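Local structure of lantibiotic dehydratase (Microbispora corallina, 5EHK) at residues Ala390-Gly402 with Ile484-Pro498. The protein probably dehydrates serine and threonine residues of the NAI-107 lantibiotic precursor peptide, using glutamate delivered by glutamyl-tRNA. Residues are numbered along the deposited sequence; the frame is centred on the assembly and turned at random.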
loop_
_atom_site.group_PDB
_atom_site.type_symbol
_atom_site.label_atom_id
_atom_site.label_comp_id
_atom_site.label_asym_id
_atom_site.label_seq_id
_atom_site.Cartn_x
_atom_site.Cartn_y
_atom_site.Cartn_z
ATOM N N ALA A 390 7.475 26.550 19.956
ATOM C CA ALA A 390 6.369 25.617 20.074
ATOM C C ALA A 390 5.260 25.975 19.076
ATOM O O ALA A 390 4.782 25.101 18.343
ATOM C CB ALA A 390 5.833 25.607 21.494
ATOM N N GLU A 391 4.895 27.252 18.990
ATOM C CA GLU A 391 3.882 27.642 18.016
ATOM C C GLU A 391 4.301 27.297 16.574
ATOM O O GLU A 391 3.505 26.769 15.785
ATOM C CB GLU A 391 3.527 29.132 18.142
ATOM C CG GLU A 391 2.413 29.597 17.188
ATOM C CD GLU A 391 2.296 31.121 17.073
ATOM O OE1 GLU A 391 3.216 31.836 17.530
ATOM O OE2 GLU A 391 1.262 31.605 16.555
ATOM N N ALA A 392 5.565 27.541 16.261
ATOM C CA ALA A 392 6.058 27.329 14.917
ATOM C C ALA A 392 5.929 25.858 14.521
ATOM O O ALA A 392 5.412 25.532 13.442
ATOM C CB ALA A 392 7.503 27.776 14.824
ATOM N N LEU A 393 6.432 24.989 15.397
ATOM C CA LEU A 393 6.313 23.547 15.243
ATOM C C LEU A 393 4.868 23.119 15.109
ATOM O O LEU A 393 4.557 22.185 14.381
ATOM C CB LEU A 393 6.942 22.812 16.415
ATOM C CG LEU A 393 8.468 22.839 16.408
ATOM C CD1 LEU A 393 8.984 21.920 17.497
ATOM C CD2 LEU A 393 9.052 22.470 15.046
ATOM N N TRP A 394 3.977 23.770 15.836
ATOM C CA TRP A 394 2.584 23.389 15.723
ATOM C C TRP A 394 2.038 23.781 14.366
ATOM O O TRP A 394 1.367 22.990 13.729
ATOM C CB TRP A 394 1.736 23.989 16.850
ATOM C CG TRP A 394 0.297 23.561 16.799
ATOM C CD1 TRP A 394 -0.206 22.344 17.135
ATOM C CD2 TRP A 394 -0.824 24.367 16.413
ATOM N NE1 TRP A 394 -1.574 22.336 16.964
ATOM C CE2 TRP A 394 -1.973 23.570 16.529
ATOM C CE3 TRP A 394 -0.966 25.687 15.988
ATOM C CZ2 TRP A 394 -3.234 24.047 16.233
ATOM C CZ3 TRP A 394 -2.218 26.154 15.690
ATOM C CH2 TRP A 394 -3.336 25.343 15.809
ATOM N N ARG A 395 2.351 24.984 13.898
ATOM C CA ARG A 395 1.764 25.434 12.646
ATOM C C ARG A 395 2.249 24.577 11.482
ATOM O O ARG A 395 1.553 24.452 10.471
ATOM C CB ARG A 395 2.049 26.912 12.386
ATOM C CG ARG A 395 1.418 27.884 13.361
ATOM C CD ARG A 395 1.951 29.307 13.106
ATOM N NE ARG A 395 1.582 29.817 11.785
ATOM C CZ ARG A 395 2.302 30.707 11.108
ATOM N NH1 ARG A 395 3.446 31.165 11.611
ATOM N NH2 ARG A 395 1.888 31.129 9.919
ATOM N N LEU A 396 3.439 24.001 11.660
ATOM C CA LEU A 396 4.161 23.209 10.660
ATOM C C LEU A 396 3.848 21.716 10.724
ATOM O O LEU A 396 4.402 20.909 9.969
ATOM C CB LEU A 396 5.666 23.375 10.885
ATOM C CG LEU A 396 6.234 24.742 10.518
ATOM C CD1 LEU A 396 7.735 24.777 10.759
ATOM C CD2 LEU A 396 5.889 25.110 9.084
ATOM N N SER A 397 2.983 21.353 11.653
ATOM C CA SER A 397 2.621 19.965 11.901
ATOM C C SER A 397 1.680 19.421 10.812
ATOM O O SER A 397 1.110 20.197 10.032
ATOM C CB SER A 397 1.979 19.862 13.291
ATOM O OG SER A 397 0.740 20.548 13.310
ATOM N N PRO A 398 1.562 18.087 10.717
ATOM C CA PRO A 398 0.615 17.461 9.765
ATOM C C PRO A 398 -0.867 17.862 9.979
ATOM O O PRO A 398 -1.315 18.036 11.107
ATOM C CB PRO A 398 0.793 15.964 10.030
ATOM C CG PRO A 398 2.191 15.836 10.674
ATOM C CD PRO A 398 2.386 17.096 11.443
ATOM N N PRO A 399 -1.630 17.997 8.886
ATOM C CA PRO A 399 -3.040 18.415 8.948
ATOM C C PRO A 399 -3.947 17.253 9.354
ATOM O O PRO A 399 -4.746 16.729 8.578
ATOM C CB PRO A 399 -3.324 18.874 7.514
ATOM C CG PRO A 399 -2.435 18.026 6.691
ATOM C CD PRO A 399 -1.176 17.804 7.498
ATOM N N ARG A 400 -3.811 16.877 10.610
ATOM C CA ARG A 400 -4.363 15.647 11.140
ATOM C C ARG A 400 -4.867 15.922 12.575
ATOM O O ARG A 400 -4.330 16.790 13.252
ATOM C CB ARG A 400 -3.226 14.612 11.152
ATOM C CG ARG A 400 -3.650 13.216 11.506
ATOM C CD ARG A 400 -2.487 12.374 11.976
ATOM N NE ARG A 400 -1.261 12.596 11.219
ATOM C CZ ARG A 400 -1.079 12.187 9.966
ATOM N NH1 ARG A 400 -2.060 11.550 9.333
ATOM N NH2 ARG A 400 0.070 12.426 9.340
ATOM N N ARG A 401 -5.902 15.230 13.039
ATOM C CA ARG A 401 -6.233 15.251 14.477
ATOM C C ARG A 401 -5.983 13.876 15.113
ATOM O O ARG A 401 -6.378 12.847 14.572
ATOM C CB ARG A 401 -7.666 15.747 14.720
ATOM C CG ARG A 401 -7.782 17.280 14.704
ATOM C CD ARG A 401 -8.991 17.792 13.875
ATOM N NE ARG A 401 -8.885 17.311 12.504
ATOM C CZ ARG A 401 -7.958 17.733 11.637
ATOM N NH1 ARG A 401 -7.079 18.667 12.008
ATOM N NH2 ARG A 401 -7.898 17.234 10.395
ATOM N N GLY A 402 -5.313 13.850 16.253
ATOM C CA GLY A 402 -5.021 12.579 16.889
ATOM C C GLY A 402 -3.803 11.890 16.308
ATOM O O GLY A 402 -3.269 12.325 15.310
ATOM N N ILE A 484 7.526 30.047 6.738
ATOM C CA ILE A 484 6.540 29.202 7.414
ATOM C C ILE A 484 5.253 29.106 6.609
ATOM O O ILE A 484 4.678 28.026 6.475
ATOM C CB ILE A 484 6.219 29.726 8.821
ATOM C CG1 ILE A 484 7.402 29.493 9.751
ATOM C CG2 ILE A 484 4.960 29.068 9.382
ATOM C CD1 ILE A 484 7.191 30.078 11.107
ATOM N N ALA A 485 4.827 30.235 6.051
ATOM C CA ALA A 485 3.658 30.270 5.181
ATOM C C ALA A 485 3.777 29.352 3.950
ATOM O O ALA A 485 2.767 29.034 3.308
ATOM C CB ALA A 485 3.370 31.691 4.742
ATOM N N GLU A 486 5.001 28.942 3.621
ATOM C CA GLU A 486 5.232 28.117 2.445
ATOM C C GLU A 486 5.249 26.646 2.777
ATOM O O GLU A 486 4.983 25.817 1.911
ATOM C CB GLU A 486 6.580 28.407 1.785
ATOM C CG GLU A 486 6.560 29.365 0.639
ATOM C CD GLU A 486 7.914 29.415 -0.022
ATOM O OE1 GLU A 486 8.740 30.306 0.300
ATOM O OE2 GLU A 486 8.151 28.511 -0.865
ATOM N N LEU A 487 5.597 26.312 4.011
ATOM C CA LEU A 487 5.732 24.920 4.392
ATOM C C LEU A 487 4.462 24.359 4.978
ATOM O O LEU A 487 4.308 23.148 5.056
ATOM C CB LEU A 487 6.857 24.782 5.405
ATOM C CG LEU A 487 8.168 25.370 4.890
ATOM C CD1 LEU A 487 9.245 25.440 5.963
ATOM C CD2 LEU A 487 8.627 24.507 3.749
ATOM N N ALA A 488 3.552 25.235 5.384
ATOM C CA ALA A 488 2.359 24.812 6.113
ATOM C C ALA A 488 1.462 24.002 5.191
ATOM O O ALA A 488 1.107 24.471 4.116
ATOM C CB ALA A 488 1.612 26.039 6.672
ATOM N N TYR A 489 1.060 22.811 5.626
ATOM C CA TYR A 489 0.141 22.001 4.840
ATOM C C TYR A 489 -1.210 22.684 4.792
ATOM O O TYR A 489 -2.009 22.438 3.895
ATOM C CB TYR A 489 -0.028 20.604 5.440
ATOM C CG TYR A 489 1.218 19.748 5.445
ATOM C CD1 TYR A 489 1.595 19.026 4.311
ATOM C CD2 TYR A 489 1.999 19.622 6.590
ATOM C CE1 TYR A 489 2.736 18.221 4.308
ATOM C CE2 TYR A 489 3.143 18.815 6.602
ATOM C CZ TYR A 489 3.505 18.124 5.452
ATOM O OH TYR A 489 4.623 17.331 5.447
ATOM N N ASP A 490 -1.471 23.526 5.782
ATOM C CA ASP A 490 -2.674 24.339 5.791
ATOM C C ASP A 490 -2.617 25.341 6.924
ATOM O O ASP A 490 -1.631 25.391 7.679
ATOM C CB ASP A 490 -3.948 23.484 5.897
ATOM C CG ASP A 490 -4.138 22.855 7.274
ATOM O OD1 ASP A 490 -3.186 22.817 8.091
ATOM O OD2 ASP A 490 -5.265 22.391 7.538
ATOM N N GLU A 491 -3.687 26.126 7.050
ATOM C CA GLU A 491 -3.814 27.071 8.151
ATOM C C GLU A 491 -4.353 26.339 9.384
ATOM O O GLU A 491 -5.532 25.970 9.451
ATOM C CB GLU A 491 -4.709 28.258 7.755
ATOM C CG GLU A 491 -3.968 29.585 7.665
ATOM C CD GLU A 491 -4.657 30.711 8.443
ATOM O OE1 GLU A 491 -5.636 31.299 7.923
ATOM O OE2 GLU A 491 -4.212 31.021 9.571
ATOM N N ALA A 492 -3.468 26.126 10.357
ATOM C CA ALA A 492 -3.827 25.386 11.561
ATOM C C ALA A 492 -4.873 26.117 12.433
ATOM O O ALA A 492 -4.626 27.202 12.935
ATOM C CB ALA A 492 -2.576 25.065 12.354
ATOM N N ALA A 493 -6.023 25.488 12.635
ATOM C CA ALA A 493 -7.126 26.092 13.367
ATOM C C ALA A 493 -6.925 26.090 14.882
ATOM O O ALA A 493 -6.544 25.069 15.462
ATOM C CB ALA A 493 -8.408 25.366 13.026
ATOM N N PRO A 494 -7.239 27.219 15.541
ATOM C CA PRO A 494 -7.076 27.306 17.004
ATOM C C PRO A 494 -7.902 26.273 17.800
ATOM O O PRO A 494 -7.493 25.906 18.900
ATOM C CB PRO A 494 -7.493 28.754 17.320
ATOM C CG PRO A 494 -8.278 29.196 16.125
ATOM C CD PRO A 494 -7.642 28.511 14.963
ATOM N N ALA A 495 -9.015 25.799 17.249
ATOM C CA ALA A 495 -9.809 24.769 17.915
ATOM C C ALA A 495 -9.075 23.441 18.043
ATOM O O ALA A 495 -9.488 22.573 18.800
ATOM C CB ALA A 495 -11.109 24.557 17.179
ATOM N N ASP A 496 -8.007 23.280 17.269
ATOM C CA ASP A 496 -7.258 22.025 17.225
ATOM C C ASP A 496 -6.050 22.041 18.146
ATOM O O ASP A 496 -5.259 21.094 18.172
ATOM C CB ASP A 496 -6.805 21.724 15.790
ATOM C CG ASP A 496 -7.972 21.441 14.852
ATOM O OD1 ASP A 496 -9.102 21.255 15.360
ATOM O OD2 ASP A 496 -7.752 21.394 13.611
ATOM N N LEU A 497 -5.889 23.126 18.884
ATOM C CA LEU A 497 -4.730 23.235 19.742
ATOM C C LEU A 497 -4.779 22.145 20.795
ATOM O O LEU A 497 -5.815 21.896 21.390
ATOM C CB LEU A 497 -4.654 24.615 20.395
ATOM C CG LEU A 497 -4.192 25.784 19.520
ATOM C CD1 LEU A 497 -4.538 27.065 20.230
ATOM C CD2 LEU A 497 -2.704 25.700 19.240
ATOM N N PRO A 498 -3.646 21.495 21.031
ATOM C CA PRO A 498 -3.604 20.416 22.016
ATOM C C PRO A 498 -3.681 20.975 23.425
ATOM O O PRO A 498 -3.384 22.162 23.610
ATOM C CB PRO A 498 -2.219 19.821 21.799
ATOM C CG PRO A 498 -1.401 20.995 21.353
ATOM C CD PRO A 498 -2.315 21.798 20.482
#
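Trp394, at the C-terminal end of helix 380-395, is sandwiched by the loop that follows helix 481-487, within the N-terminal lantibiotic dehydratase family region. Leu497 CD2 lies 3.3 Å from the centroid of the six-membered ring of Trp394, almost exactly on the normal, while Ala492 CB covers the opposite face, 3.8 Å from the same centroid and 25° off the normal. Both are CH-pi contacts. With CG anti to the backbone N (chi1 -177°), the indole reaches out from the helix into the bend of 492-498, where the Ala493 carbonyl meets its edge and Pro498 CD packs near NE1. That N-H is hydrogen-bonded outside the two segments, to the carbonyl of Arg661.

Next along the helix, Arg395, whose NH2 forms a salt bridge with Glu481, has Ile484 CG2 over one guanidinium face, 3.4 Å from NH1. Leu396 CD2 rests on Leu487 CB at 3.8 Å.

The solvent side is looser. Pro399, centre of an inverse gamma turn, lays CD against Tyr489 CB at 3.7 Å, both residues exposed. Arg401 NH1 makes a salt bridge to Asp496 OD2 at 3.2 Å, but the hydrogen bond within it is weak, bent to 128°; Asp496 OD1 turns to Arg799.

Joining is thus mainly apolar, the indole its most enclosed element, while polar groups look largely to third parties: Arg661, which also pairs with Asp490, ties both segments into the surrounding fold.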